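Local coordinates for protein peptidase M28 (Shewanella amazonensis SB2B, PDB 3IIB) that probably acts as a zinc-dependent carboxypeptidase or dipeptidase of family M28, holding a pair of zinc ions in its active site, at residues H257-D262 / A302-L307; V298-E303 / G374-M379; I110-T115 / I131-A136. One frame throughout, in Å; residues are numbered along the deposited sequence.

Contact 1: H257-D262 / A302-L307. With ZN (zinc ion), chain C; ZN (zinc ion), chain B.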
ATOM      1  N   HIS A 257     -10.058 -22.502   1.485  1.00  3.04           N
ATOM      2  CA  HIS A 257     -10.989 -21.954   2.516  1.00  2.00           C
ATOM      3  C   HIS A 257     -11.766 -20.776   1.972  1.00  5.44           C
ATOM      4  O   HIS A 257     -11.230 -20.001   1.209  1.00  3.33           O
ATOM      5  CB  HIS A 257     -10.301 -21.614   3.848  1.00  2.36           C
ATOM      6  CG  HIS A 257      -9.244 -20.559   3.791  1.00  5.39           C
ATOM      7  ND1 HIS A 257      -9.489 -19.248   4.132  1.00  3.95           N
ATOM      8  CD2 HIS A 257      -7.910 -20.637   3.540  1.00  6.46           C
ATOM      9  CE1 HIS A 257      -8.371 -18.550   4.030  1.00  3.73           C
ATOM     10  NE2 HIS A 257      -7.395 -19.372   3.682  1.00  3.82           N
ATOM     11  N   LEU A 258     -13.043 -20.676   2.364  1.00  5.13           N
ATOM     12  CA  LEU A 258     -13.957 -19.661   1.866  1.00  3.66           C
ATOM     13  C   LEU A 258     -13.902 -18.417   2.705  1.00  3.82           C
ATOM     14  O   LEU A 258     -14.295 -17.319   2.248  1.00  4.63           O
ATOM     15  CB  LEU A 258     -15.393 -20.226   1.871  1.00  4.59           C
ATOM     16  CG  LEU A 258     -16.493 -19.354   1.256  1.00  7.29           C
ATOM     17  CD1 LEU A 258     -16.117 -18.922  -0.185  1.00  7.30           C
ATOM     18  CD2 LEU A 258     -17.844 -20.084   1.331  1.00  7.22           C
ATOM     19  N   ASP A 259     -13.442 -18.548   3.945  1.00  4.36           N
ATOM     20  CA  ASP A 259     -13.437 -17.381   4.826  1.00  5.03           C
ATOM     21  C   ASP A 259     -12.185 -16.521   4.575  1.00  3.81           C
ATOM     22  O   ASP A 259     -11.225 -16.967   3.926  1.00  4.15           O
ATOM     23  CB  ASP A 259     -13.521 -17.811   6.287  1.00  6.71           C
ATOM     24  CG  ASP A 259     -12.238 -18.546   6.774  1.00  5.46           C
ATOM     25  OD1 ASP A 259     -11.778 -19.494   6.084  1.00  4.42           O
ATOM     26  OD2 ASP A 259     -11.688 -18.193   7.847  1.00  5.58           O
ATOM     27  N   SER A 260     -12.174 -15.325   5.164  1.00  2.57           N
ATOM     28  CA  SER A 260     -11.042 -14.423   5.030  1.00  3.74           C
ATOM     29  C   SER A 260     -11.013 -13.525   6.217  1.00  5.65           C
ATOM     30  O   SER A 260     -11.923 -13.565   7.051  1.00  5.74           O
ATOM     31  CB  SER A 260     -11.163 -13.539   3.766  1.00  3.99           C
ATOM     32  OG  SER A 260     -12.184 -12.536   3.835  1.00  6.52           O
ATOM     33  N   TRP A 261      -9.954 -12.716   6.297  1.00  5.91           N
ATOM     34  CA  TRP A 261      -9.978 -11.523   7.180  1.00  4.32           C
ATOM     35  C   TRP A 261     -10.828 -10.407   6.539  1.00  5.85           C
ATOM     36  O   TRP A 261     -11.286 -10.521   5.363  1.00  6.73           O
ATOM     37  CB  TRP A 261      -8.569 -11.090   7.601  1.00  4.89           C
ATOM     38  CG  TRP A 261      -8.079 -12.076   8.640  1.00  3.55           C
ATOM     39  CD1 TRP A 261      -7.299 -13.153   8.414  1.00  4.36           C
ATOM     40  CD2 TRP A 261      -8.533 -12.181   9.996  1.00  4.02           C
ATOM     41  NE1 TRP A 261      -7.136 -13.887   9.573  1.00  5.35           N
ATOM     42  CE2 TRP A 261      -7.905 -13.322  10.558  1.00  6.20           C
ATOM     43  CE3 TRP A 261      -9.413 -11.426  10.790  1.00  6.72           C
ATOM     44  CZ2 TRP A 261      -8.117 -13.713  11.874  1.00  6.69           C
ATOM     45  CZ3 TRP A 261      -9.616 -11.806  12.104  1.00  4.64           C
ATOM     46  CH2 TRP A 261      -8.975 -12.934  12.638  1.00  7.68           C
ATOM     47  N   ASP A 262     -11.056  -9.363   7.331  1.00  4.93           N
ATOM     48  CA  ASP A 262     -12.197  -8.506   7.092  1.00  6.36           C
ATOM     49  C   ASP A 262     -11.892  -7.159   6.470  1.00  4.42           C
ATOM     50  O   ASP A 262     -12.838  -6.416   6.189  1.00  7.13           O
ATOM     51  CB  ASP A 262     -13.007  -8.302   8.401  1.00  5.23           C
ATOM     52  CG  ASP A 262     -12.166  -7.917   9.584  1.00  6.19           C
ATOM     53  OD1 ASP A 262     -11.002  -8.379   9.753  1.00  6.61           O
ATOM     54  OD2 ASP A 262     -12.672  -7.140  10.428  1.00  9.39           O
ATOM     55  N   ALA A 302     -13.891 -21.032   8.207  1.00  4.29           N
ATOM     56  CA  ALA A 302     -13.231 -20.588   9.413  1.00  4.75           C
ATOM     57  C   ALA A 302     -11.797 -21.104   9.521  1.00  4.46           C
ATOM     58  O   ALA A 302     -11.322 -21.423  10.594  1.00  3.26           O
ATOM     59  CB  ALA A 302     -14.087 -20.947  10.650  1.00  2.63           C
ATOM     60  N   GLU A 303     -11.101 -21.158   8.395  1.00  3.39           N
ATOM     61  CA  GLU A 303      -9.673 -21.518   8.422  1.00  3.70           C
ATOM     62  C   GLU A 303      -8.860 -20.508   9.227  1.00  5.42           C
ATOM     63  O   GLU A 303      -7.962 -20.888   9.956  1.00  5.07           O
ATOM     64  CB  GLU A 303      -9.127 -21.673   6.996  1.00  5.07           C
ATOM     65  CG  GLU A 303      -7.675 -22.141   6.951  1.00  5.83           C
ATOM     66  CD  GLU A 303      -6.655 -21.021   7.084  1.00 10.16           C
ATOM     67  OE1 GLU A 303      -7.043 -19.847   6.950  1.00 10.66           O
ATOM     68  OE2 GLU A 303      -5.461 -21.316   7.295  1.00 18.70           O
ATOM     69  N   GLU A 304      -9.175 -19.228   9.079  1.00  5.37           N
ATOM     70  CA  GLU A 304      -8.432 -18.132   9.721  1.00  6.17           C
ATOM     71  C   GLU A 304      -8.504 -18.173  11.239  1.00  6.86           C
ATOM     72  O   GLU A 304      -7.634 -17.638  11.911  1.00  7.60           O
ATOM     73  CB  GLU A 304      -8.940 -16.767   9.224  1.00  4.27           C
ATOM     74  CG  GLU A 304      -8.900 -16.537   7.704  1.00  8.78           C
ATOM     75  CD  GLU A 304      -7.494 -16.349   7.161  1.00 10.93           C
ATOM     76  OE1 GLU A 304      -6.514 -16.532   7.917  1.00  6.43           O
ATOM     77  OE2 GLU A 304      -7.404 -15.957   5.982  1.00 10.43           O
ATOM     78  N   LEU A 305      -9.531 -18.837  11.767  1.00  7.34           N
ATOM     79  CA  LEU A 305      -9.747 -18.908  13.195  1.00  3.69           C
ATOM     80  C   LEU A 305      -9.180 -20.202  13.801  1.00  7.31           C
ATOM     81  O   LEU A 305      -9.519 -20.551  14.927  1.00 12.71           O
ATOM     82  CB  LEU A 305     -11.236 -18.784  13.515  1.00  2.57           C
ATOM     83  CG  LEU A 305     -11.924 -17.556  12.895  1.00 10.09           C
ATOM     84  CD1 LEU A 305     -13.379 -17.509  13.440  1.00 12.28           C
ATOM     85  CD2 LEU A 305     -11.175 -16.241  13.171  1.00 16.69           C
ATOM     86  N   GLY A 306      -8.323 -20.910  13.071  1.00  6.71           N
ATOM     87  CA  GLY A 306      -7.734 -22.136  13.584  1.00  8.04           C
ATOM     88  C   GLY A 306      -8.191 -23.421  12.917  1.00  5.77           C
ATOM     89  O   GLY A 306      -8.368 -24.451  13.578  1.00  7.77           O
ATOM     90  N   LEU A 307      -8.329 -23.392  11.596  1.00  5.27           N
ATOM     91  CA  LEU A 307      -8.704 -24.599  10.854  1.00  5.92           C
ATOM     92  C   LEU A 307      -9.998 -25.229  11.365  1.00  5.50           C
ATOM     93  O   LEU A 307     -10.159 -26.419  11.314  1.00  7.44           O
ATOM     94  CB  LEU A 307      -7.603 -25.664  10.888  1.00  3.72           C
ATOM     95  CG  LEU A 307      -6.157 -25.222  10.788  1.00  8.67           C
ATOM     96  CD1 LEU A 307      -5.212 -26.460  10.839  1.00  7.36           C
ATOM     97  CD2 LEU A 307      -5.958 -24.374   9.547  1.00  9.89           C
TER
HETATM   98 ZN    ZN C   2      -5.289 -18.865   3.806  0.50  7.02          ZN
HETATM   99 ZN    ZN B   1      -5.097 -16.316   6.217  0.50  5.55          ZN
HETATM  100  O   HOH W   1      -7.731 -13.457   4.513  1.00  5.21           O
HETATM  101  O   HOH W   2      -5.478 -15.963  10.988  1.00  6.96           O
HETATM  102  O   HOH W   3      -5.226 -18.379   5.690  1.00  9.11           O
HETATM  103  O   HOH W   4      -3.200 -17.141   6.739  1.00 13.32           O
HETATM  104  O   HOH W   5      -2.922 -18.619   3.802  1.00 16.65           O
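The dinuclear zinc centre of this M28 peptidase is built where loop 257-262 meets loop 302-307, and H257 and E304 each bind one zinc. H257 NE2 binds the first ion at 2.2 Å. E304, bent toward the metal at chi2 (-72°), grips the second with both carboxylate oxygens, OE1 at 2.2 Å and OE2 less tightly, and water 3 bridges the two metals. E303, seen as a ligand of the first zinc in a structure of this protein, does not bind it here; its OE1 accepts a hydrogen bond of 2.7 Å from water 3. That oxygen lies over one face of the H257 ring, the carboxylate and ring planes 25° apart. E303 CB covers the same ring in a CH-pi contact, 3.8 Å from its centroid. The E304 carboxylate stands almost perpendicular to the imidazole (84°).

D259 is the second-shell anchor. Its OD2 takes the backbone N of E304 on the syn lone pair at 3.0 Å, and OD1 receives a weak bond from E303 N. OD1 also accepts one from H257 ND1, as does D259 O, which would restrain rotation of the metal-bound ring. W261 NE1 donates weakly to E304 OE1 (3.2 Å), and water 1 links W261 N to E304 OE2. W261 CH2 rests on L305 CD2.

D269 bridges both ions, D331 completes the protein ligands of the first and H402 those of the second. The two loops follow strands 247-257 and 293-300 and lead into helices 267-285 and 308-316.

Contact 2: V298-E303 / G374-M379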
ATOM      1  N   VAL A 298     -13.925 -29.009  -1.566  1.00  2.98           N
ATOM      2  CA  VAL A 298     -14.349 -28.586  -0.239  1.00  2.54           C
ATOM      3  C   VAL A 298     -13.873 -27.166  -0.015  1.00  3.01           C
ATOM      4  O   VAL A 298     -12.661 -26.892  -0.104  1.00  5.28           O
ATOM      5  CB  VAL A 298     -13.830 -29.505   0.912  1.00  4.31           C
ATOM      6  CG1 VAL A 298     -14.370 -29.025   2.233  1.00  2.49           C
ATOM      7  CG2 VAL A 298     -14.195 -30.926   0.627  1.00  3.21           C
ATOM      8  N   LEU A 299     -14.825 -26.274   0.270  1.00  4.05           N
ATOM      9  CA  LEU A 299     -14.530 -24.896   0.544  1.00  3.18           C
ATOM     10  C   LEU A 299     -14.735 -24.708   2.035  1.00  4.20           C
ATOM     11  O   LEU A 299     -15.867 -24.656   2.518  1.00  3.90           O
ATOM     12  CB  LEU A 299     -15.399 -23.953  -0.295  1.00  6.02           C
ATOM     13  CG  LEU A 299     -15.424 -24.182  -1.794  1.00  2.96           C
ATOM     14  CD1 LEU A 299     -16.304 -23.138  -2.526  1.00  3.44           C
ATOM     15  CD2 LEU A 299     -13.983 -24.103  -2.310  1.00  2.00           C
ATOM     16  N   TYR A 300     -13.627 -24.717   2.763  1.00  3.04           N
ATOM     17  CA  TYR A 300     -13.677 -24.830   4.207  1.00  5.26           C
ATOM     18  C   TYR A 300     -14.025 -23.526   4.868  1.00  4.38           C
ATOM     19  O   TYR A 300     -13.597 -22.454   4.445  1.00  4.72           O
ATOM     20  CB  TYR A 300     -12.325 -25.327   4.791  1.00  4.28           C
ATOM     21  CG  TYR A 300     -11.952 -26.765   4.481  1.00  4.59           C
ATOM     22  CD1 TYR A 300     -12.431 -27.782   5.258  1.00  6.29           C
ATOM     23  CD2 TYR A 300     -11.095 -27.091   3.443  1.00  6.62           C
ATOM     24  CE1 TYR A 300     -12.075 -29.118   5.025  1.00  6.05           C
ATOM     25  CE2 TYR A 300     -10.757 -28.413   3.181  1.00  2.29           C
ATOM     26  CZ  TYR A 300     -11.224 -29.410   3.991  1.00  7.99           C
ATOM     27  OH  TYR A 300     -10.851 -30.716   3.764  1.00  7.80           O
ATOM     28  N   ALA A 301     -14.784 -23.655   5.950  1.00  4.72           N
ATOM     29  CA  ALA A 301     -15.122 -22.576   6.852  1.00  5.86           C
ATOM     30  C   ALA A 301     -14.019 -22.311   7.865  1.00  4.70           C
ATOM     31  O   ALA A 301     -13.355 -23.226   8.366  1.00  4.79           O
ATOM     32  CB  ALA A 301     -16.457 -22.921   7.648  1.00  5.36           C
ATOM     33  N   ALA A 302     -13.891 -21.032   8.207  1.00  4.29           N
ATOM     34  CA  ALA A 302     -13.231 -20.588   9.413  1.00  4.75           C
ATOM     35  C   ALA A 302     -11.797 -21.104   9.521  1.00  4.46           C
ATOM     36  O   ALA A 302     -11.322 -21.423  10.594  1.00  3.26           O
ATOM     37  CB  ALA A 302     -14.087 -20.947  10.650  1.00  2.63           C
ATOM     38  N   GLU A 303     -11.101 -21.158   8.395  1.00  3.39           N
ATOM     39  CA  GLU A 303      -9.673 -21.518   8.422  1.00  3.70           C
ATOM     40  C   GLU A 303      -8.860 -20.508   9.227  1.00  5.42           C
ATOM     41  O   GLU A 303      -7.962 -20.888   9.956  1.00  5.07           O
ATOM     42  CB  GLU A 303      -9.127 -21.673   6.996  1.00  5.07           C
ATOM     43  CG  GLU A 303      -7.675 -22.141   6.951  1.00  5.83           C
ATOM     44  CD  GLU A 303      -6.655 -21.021   7.084  1.00 10.16           C
ATOM     45  OE1 GLU A 303      -7.043 -19.847   6.950  1.00 10.66           O
ATOM     46  OE2 GLU A 303      -5.461 -21.316   7.295  1.00 18.70           O
ATOM     47  N   GLY A 374      -1.825 -28.669   2.778  1.00  5.86           N
ATOM     48  CA  GLY A 374      -2.289 -27.341   3.164  1.00  6.07           C
ATOM     49  C   GLY A 374      -3.043 -27.349   4.475  1.00  7.81           C
ATOM     50  O   GLY A 374      -3.373 -28.389   5.024  1.00  6.58           O
ATOM     51  N   PRO A 375      -3.298 -26.163   4.993  1.00  7.01           N
ATOM     52  CA  PRO A 375      -3.774 -26.048   6.354  1.00  7.78           C
ATOM     53  C   PRO A 375      -4.987 -26.902   6.691  1.00  7.19           C
ATOM     54  O   PRO A 375      -4.962 -27.653   7.669  1.00  8.88           O
ATOM     55  CB  PRO A 375      -4.116 -24.559   6.475  1.00  9.91           C
ATOM     56  CG  PRO A 375      -3.375 -23.899   5.446  1.00 13.02           C
ATOM     57  CD  PRO A 375      -3.027 -24.856   4.383  1.00  9.76           C
ATOM     58  N   ASP A 376      -6.042 -26.806   5.890  1.00  4.86           N
ATOM     59  CA  ASP A 376      -7.278 -27.525   6.197  1.00  5.34           C
ATOM     60  C   ASP A 376      -7.233 -29.050   6.020  1.00  6.14           C
ATOM     61  O   ASP A 376      -8.139 -29.749   6.492  1.00  5.98           O
ATOM     62  CB  ASP A 376      -8.399 -26.958   5.354  1.00  3.72           C
ATOM     63  CG  ASP A 376      -8.693 -25.515   5.703  1.00  7.48           C
ATOM     64  OD1 ASP A 376      -8.920 -25.275   6.900  1.00  9.61           O
ATOM     65  OD2 ASP A 376      -8.659 -24.637   4.797  1.00  6.68           O
ATOM     66  N   VAL A 377      -6.218 -29.550   5.319  1.00  6.13           N
ATOM     67  CA  VAL A 377      -6.028 -30.995   5.188  1.00  8.30           C
ATOM     68  C   VAL A 377      -4.825 -31.515   5.979  1.00  7.74           C
ATOM     69  O   VAL A 377      -4.486 -32.706   5.919  1.00  6.12           O
ATOM     70  CB  VAL A 377      -5.920 -31.421   3.690  1.00  5.34           C
ATOM     71  CG1 VAL A 377      -7.160 -30.972   2.959  1.00  6.77           C
ATOM     72  CG2 VAL A 377      -4.640 -30.864   3.046  1.00  5.41           C
ATOM     73  N   SER A 378      -4.206 -30.626   6.758  1.00  8.35           N
ATOM     74  CA  SER A 378      -2.931 -30.941   7.402  1.00  9.63           C
ATOM     75  C   SER A 378      -3.117 -31.936   8.546  1.00  8.58           C
ATOM     76  O   SER A 378      -2.133 -32.513   9.001  1.00  6.86           O
ATOM     77  CB  SER A 378      -2.237 -29.676   7.914  1.00  7.73           C
ATOM     78  OG  SER A 378      -2.990 -29.034   8.937  1.00  7.10           O
HETATM   79  N   MSE A 379      -4.372 -32.144   8.995  1.00  7.09           N
HETATM   80  CA  MSE A 379      -4.641 -33.091  10.088  1.00  8.19           C
HETATM   81  C   MSE A 379      -4.931 -34.488   9.561  1.00  6.91           C
HETATM   82  O   MSE A 379      -5.072 -35.459  10.306  1.00  7.10           O
HETATM   83  CB  MSE A 379      -5.763 -32.572  11.011  1.00  6.67           C
HETATM   84  CG  MSE A 379      -7.149 -32.694  10.475  1.00  9.53           C
HETATM   85 SE   MSE A 379      -7.492 -31.551   8.978  0.75  3.29          SE
HETATM   86  CE  MSE A 379      -7.242 -29.850   9.830  1.00 11.47           C
TER
HETATM   87  O   HOH W   6     -10.242 -31.550   6.514  1.00  5.88           O
HETATM   88  O   HOH W   7     -10.913 -24.557   8.350  1.00  5.87           O
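This is a buried packing contact, set beside the zinc site, in which the 3-10 segment 375-377 lies against the end of strand 293-300 and the turn after it. D376 CB sits 3.6 Å from the centroid of the Y300 ring, 22° off the normal, a CH-pi contact. The D376 carboxylate is stacked on the tyrosine with its plane 28° from the ring, and V298 CG1 lies over the opposite face. With its CG anti to the carbonyl carbon (chi1 -69°), Y300 points its ring at the 3-10 segment, where OH comes 3.8 Å from V377 CG1.

Two waters bridge the segments, each joining a side chain to a backbone carbonyl. Water 6 joins Y300 OH to D376 O, and water 7 donates to both A301 O and D376 OD1. The aliphatic part of E303 crosses D376 at about a right angle, CG lying 3.4 Å from OD1, and E303 OE2 approaches P375 CB at 3.6 Å.

D376 N is held by E329 of strand 324-329, and the D376 side chain touches H257. The arrangement is consistent with a layer packed behind the metal ligands of an M28 peptidase, where loops at strand ends surround the zincs.

Contact 3: I110-T115 / I131-A136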
ATOM      1  N   ILE A 110       6.712   2.142  25.603  1.00  8.67           N
ATOM      2  CA  ILE A 110       6.955   0.827  25.020  1.00  7.60           C
ATOM      3  C   ILE A 110       8.323   0.271  25.396  1.00  8.77           C
ATOM      4  O   ILE A 110       9.211   1.015  25.833  1.00  9.88           O
ATOM      5  CB  ILE A 110       6.773   0.835  23.458  1.00  8.61           C
ATOM      6  CG1 ILE A 110       7.902   1.579  22.782  1.00 12.68           C
ATOM      7  CG2 ILE A 110       5.397   1.420  23.048  1.00  7.84           C
ATOM      8  CD1 ILE A 110       7.959   1.384  21.308  1.00 12.57           C
ATOM      9  N   VAL A 111       8.467  -1.040  25.264  1.00  6.87           N
ATOM     10  CA  VAL A 111       9.744  -1.730  25.360  1.00  8.36           C
ATOM     11  C   VAL A 111       9.855  -2.617  24.135  1.00  7.40           C
ATOM     12  O   VAL A 111       8.963  -3.411  23.860  1.00  6.45           O
ATOM     13  CB  VAL A 111       9.899  -2.578  26.652  1.00  8.99           C
ATOM     14  CG1 VAL A 111      11.305  -3.252  26.690  1.00  5.76           C
ATOM     15  CG2 VAL A 111       9.665  -1.747  27.896  1.00  6.58           C
ATOM     16  N   ARG A 112      10.955  -2.467  23.407  1.00  5.52           N
ATOM     17  CA  ARG A 112      11.173  -3.169  22.165  1.00  7.61           C
ATOM     18  C   ARG A 112      11.884  -4.506  22.384  1.00  7.42           C
ATOM     19  O   ARG A 112      12.833  -4.592  23.151  1.00  8.09           O
ATOM     20  CB  ARG A 112      12.032  -2.309  21.218  1.00  6.84           C
ATOM     21  CG  ARG A 112      12.274  -2.946  19.860  1.00  5.04           C
ATOM     22  CD  ARG A 112      13.270  -2.127  19.013  1.00  6.84           C
ATOM     23  NE  ARG A 112      13.622  -2.883  17.810  1.00  6.43           N
ATOM     24  CZ  ARG A 112      14.387  -3.980  17.797  1.00  7.02           C
ATOM     25  NH1 ARG A 112      14.986  -4.404  18.905  1.00  9.96           N
ATOM     26  NH2 ARG A 112      14.610  -4.636  16.657  1.00  7.40           N
ATOM     27  N   PHE A 113      11.420  -5.524  21.661  1.00  6.71           N
ATOM     28  CA  PHE A 113      12.019  -6.858  21.633  1.00  7.22           C
ATOM     29  C   PHE A 113      12.278  -7.245  20.194  1.00  7.45           C
ATOM     30  O   PHE A 113      11.471  -6.932  19.325  1.00  7.18           O
ATOM     31  CB  PHE A 113      11.070  -7.856  22.334  1.00  6.33           C
ATOM     32  CG  PHE A 113      10.889  -7.536  23.793  1.00  5.48           C
ATOM     33  CD1 PHE A 113      11.815  -7.997  24.727  1.00  8.49           C
ATOM     34  CD2 PHE A 113       9.861  -6.677  24.220  1.00  5.47           C
ATOM     35  CE1 PHE A 113      11.710  -7.623  26.079  1.00  7.82           C
ATOM     36  CE2 PHE A 113       9.757  -6.310  25.556  1.00 10.41           C
ATOM     37  CZ  PHE A 113      10.663  -6.785  26.485  1.00  7.31           C
ATOM     38  N   ASP A 114      13.438  -7.851  19.930  1.00  5.96           N
ATOM     39  CA  ASP A 114      13.751  -8.307  18.586  1.00  7.98           C
ATOM     40  C   ASP A 114      12.758  -9.355  18.098  1.00  8.77           C
ATOM     41  O   ASP A 114      12.450  -9.399  16.922  1.00  7.22           O
ATOM     42  CB  ASP A 114      15.125  -8.948  18.496  1.00  7.48           C
ATOM     43  CG  ASP A 114      16.276  -8.006  18.772  1.00 15.19           C
ATOM     44  OD1 ASP A 114      16.149  -6.780  18.673  1.00 18.45           O
ATOM     45  OD2 ASP A 114      17.358  -8.544  19.080  1.00 20.54           O
ATOM     46  N   THR A 115      12.288 -10.216  18.999  1.00  8.10           N
ATOM     47  CA  THR A 115      11.502 -11.390  18.646  1.00  7.45           C
ATOM     48  C   THR A 115      10.620 -11.770  19.833  1.00  7.31           C
ATOM     49  O   THR A 115      10.855 -11.314  20.950  1.00  7.33           O
ATOM     50  CB  THR A 115      12.405 -12.609  18.350  1.00 10.14           C
ATOM     51  OG1 THR A 115      13.101 -12.980  19.554  1.00  9.42           O
ATOM     52  CG2 THR A 115      13.432 -12.296  17.228  1.00  8.65           C
ATOM     53  N   ILE A 131       3.887  -1.138  27.287  1.00  4.85           N
ATOM     54  CA  ILE A 131       3.406  -1.875  26.125  1.00  5.70           C
ATOM     55  C   ILE A 131       4.610  -2.571  25.479  1.00  7.96           C
ATOM     56  O   ILE A 131       5.619  -1.921  25.206  1.00  5.24           O
ATOM     57  CB  ILE A 131       2.727  -0.924  25.139  1.00  4.75           C
ATOM     58  CG1 ILE A 131       1.325  -0.517  25.672  1.00  4.03           C
ATOM     59  CG2 ILE A 131       2.585  -1.552  23.706  1.00  6.45           C
ATOM     60  CD1 ILE A 131       0.625   0.602  24.873  1.00  7.08           C
ATOM     61  N   ALA A 132       4.488  -3.867  25.230  1.00  5.13           N
ATOM     62  CA  ALA A 132       5.549  -4.597  24.519  1.00  6.34           C
ATOM     63  C   ALA A 132       5.475  -4.245  23.045  1.00  4.72           C
ATOM     64  O   ALA A 132       4.386  -4.089  22.523  1.00  7.38           O
ATOM     65  CB  ALA A 132       5.411  -6.127  24.720  1.00  6.94           C
ATOM     66  N   PHE A 133       6.643  -4.168  22.401  1.00  5.66           N
ATOM     67  CA  PHE A 133       6.764  -3.985  20.946  1.00  3.49           C
ATOM     68  C   PHE A 133       7.699  -5.075  20.410  1.00  6.15           C
ATOM     69  O   PHE A 133       8.893  -5.059  20.672  1.00  7.72           O
ATOM     70  CB  PHE A 133       7.244  -2.544  20.641  1.00  4.26           C
ATOM     71  CG  PHE A 133       7.701  -2.298  19.215  1.00  2.88           C
ATOM     72  CD1 PHE A 133       6.963  -2.765  18.109  1.00  4.68           C
ATOM     73  CD2 PHE A 133       8.900  -1.620  18.980  1.00  3.93           C
ATOM     74  CE1 PHE A 133       7.423  -2.554  16.804  1.00  7.20           C
ATOM     75  CE2 PHE A 133       9.338  -1.379  17.699  1.00  7.88           C
ATOM     76  CZ  PHE A 133       8.620  -1.861  16.607  1.00  7.06           C
ATOM     77  N   ILE A 134       7.144  -6.040  19.673  1.00  5.26           N
ATOM     78  CA  ILE A 134       7.946  -7.031  18.993  1.00  5.14           C
ATOM     79  C   ILE A 134       8.228  -6.520  17.591  1.00  5.71           C
ATOM     80  O   ILE A 134       7.288  -6.231  16.835  1.00  5.95           O
ATOM     81  CB  ILE A 134       7.226  -8.407  18.868  1.00  5.13           C
ATOM     82  CG1 ILE A 134       6.923  -9.020  20.238  1.00  8.70           C
ATOM     83  CG2 ILE A 134       8.079  -9.375  17.939  1.00  6.68           C
ATOM     84  CD1 ILE A 134       6.095 -10.355  20.226  1.00  8.78           C
ATOM     85  N   ASP A 135       9.518  -6.378  17.261  1.00  4.90           N
ATOM     86  CA  ASP A 135       9.938  -5.740  16.030  1.00  7.20           C
ATOM     87  C   ASP A 135      10.373  -6.708  14.915  1.00  9.47           C
ATOM     88  O   ASP A 135      10.815  -6.253  13.854  1.00 11.78           O
ATOM     89  CB  ASP A 135      11.077  -4.768  16.313  1.00  5.31           C
ATOM     90  CG  ASP A 135      11.481  -3.955  15.090  1.00  5.66           C
ATOM     91  OD1 ASP A 135      10.606  -3.356  14.420  1.00  7.66           O
ATOM     92  OD2 ASP A 135      12.699  -3.897  14.821  1.00  7.79           O
ATOM     93  N   ALA A 136      10.230  -8.014  15.112  1.00  7.49           N
ATOM     94  CA  ALA A 136      10.788  -8.960  14.148  1.00  4.81           C
ATOM     95  C   ALA A 136      10.307  -8.701  12.715  1.00  6.30           C
ATOM     96  O   ALA A 136       9.137  -8.660  12.470  1.00  5.86           O
ATOM     97  CB  ALA A 136      10.439 -10.396  14.531  1.00  7.00           C
TER
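Strands 110-113 and 131-134 pair in parallel as the two strands of a beta-alpha-beta unit, connected through helix 116-120; their axes approach to 4.6 Å at an angle of 28°.

The backbone evidence is a regular parallel ladder. V111 N donates to I131 O and V111 O accepts from F133 N; F113 repeats the pattern, its N donating to F133 O at 2.8 Å and its O accepting from D135 N at 2.9 Å. The register runs I110 with I131 through F113 with I134. CA-H...O contacts, such as R112 CA to F133 O at 3.3 Å, accompany the ladder.

Apolar packing divides between the sheet faces. On the face carrying I110, R112, I131 and F133, the I110 side chain lies alongside F133 and points the same way, its CD1 meeting F133 CD2 at 3.9 Å. R112 CG approaches the same F133 CD2 at 3.7 Å, the guanidinium and phenyl planes being nearly perpendicular (84°). On the other face, F113 CE2 approaches A132 CB. Helix 203-213 lies against the I110 and F133 side, whereas A132 touches helix 145-163.

Just past the strand ends, D114 and D135 form a salt-bridge network with R112. The arginine is extended from CG to NE, with CG anti to the backbone N (chi1 -178°), which carries its guanidinium along to D135. R112 NH1 meets D114 OD1 at 2.7 Å in the guanidinium plane, while NH2 reaches the anti lone pair of D135 OD2 at 2.8 Å. D135 has a second salt bridge, from OD1 to R172. A leucine in place of R112 would probably leave D114 without this positive mate and D135 relying on R172. N210 bonds both R112 NE and D135 OD2.

Overall arrangement
Contact 3 comes first along the chain and closes the short loop containing helix 116-120, joining neighbouring parallel strands of the large mixed sheet. Contact 1 follows, closing the excursion from strand 247-257 through helix 267-285 to the end of strand 293-300. Contact 2 starts on that same strand and shares A302 and E303 with contact 1; it closes a longer loop through strands 324-329 and 337-343. Contacts 1 and 2 thus meet on one shared stretch, their centres 9 Å apart, with L258 N probably hydrogen-bonded to Y300 O. Contact 3 stands apart, its centre about 27 Å from that of contact 1, although contacts 2 and 3 reach the same sheet.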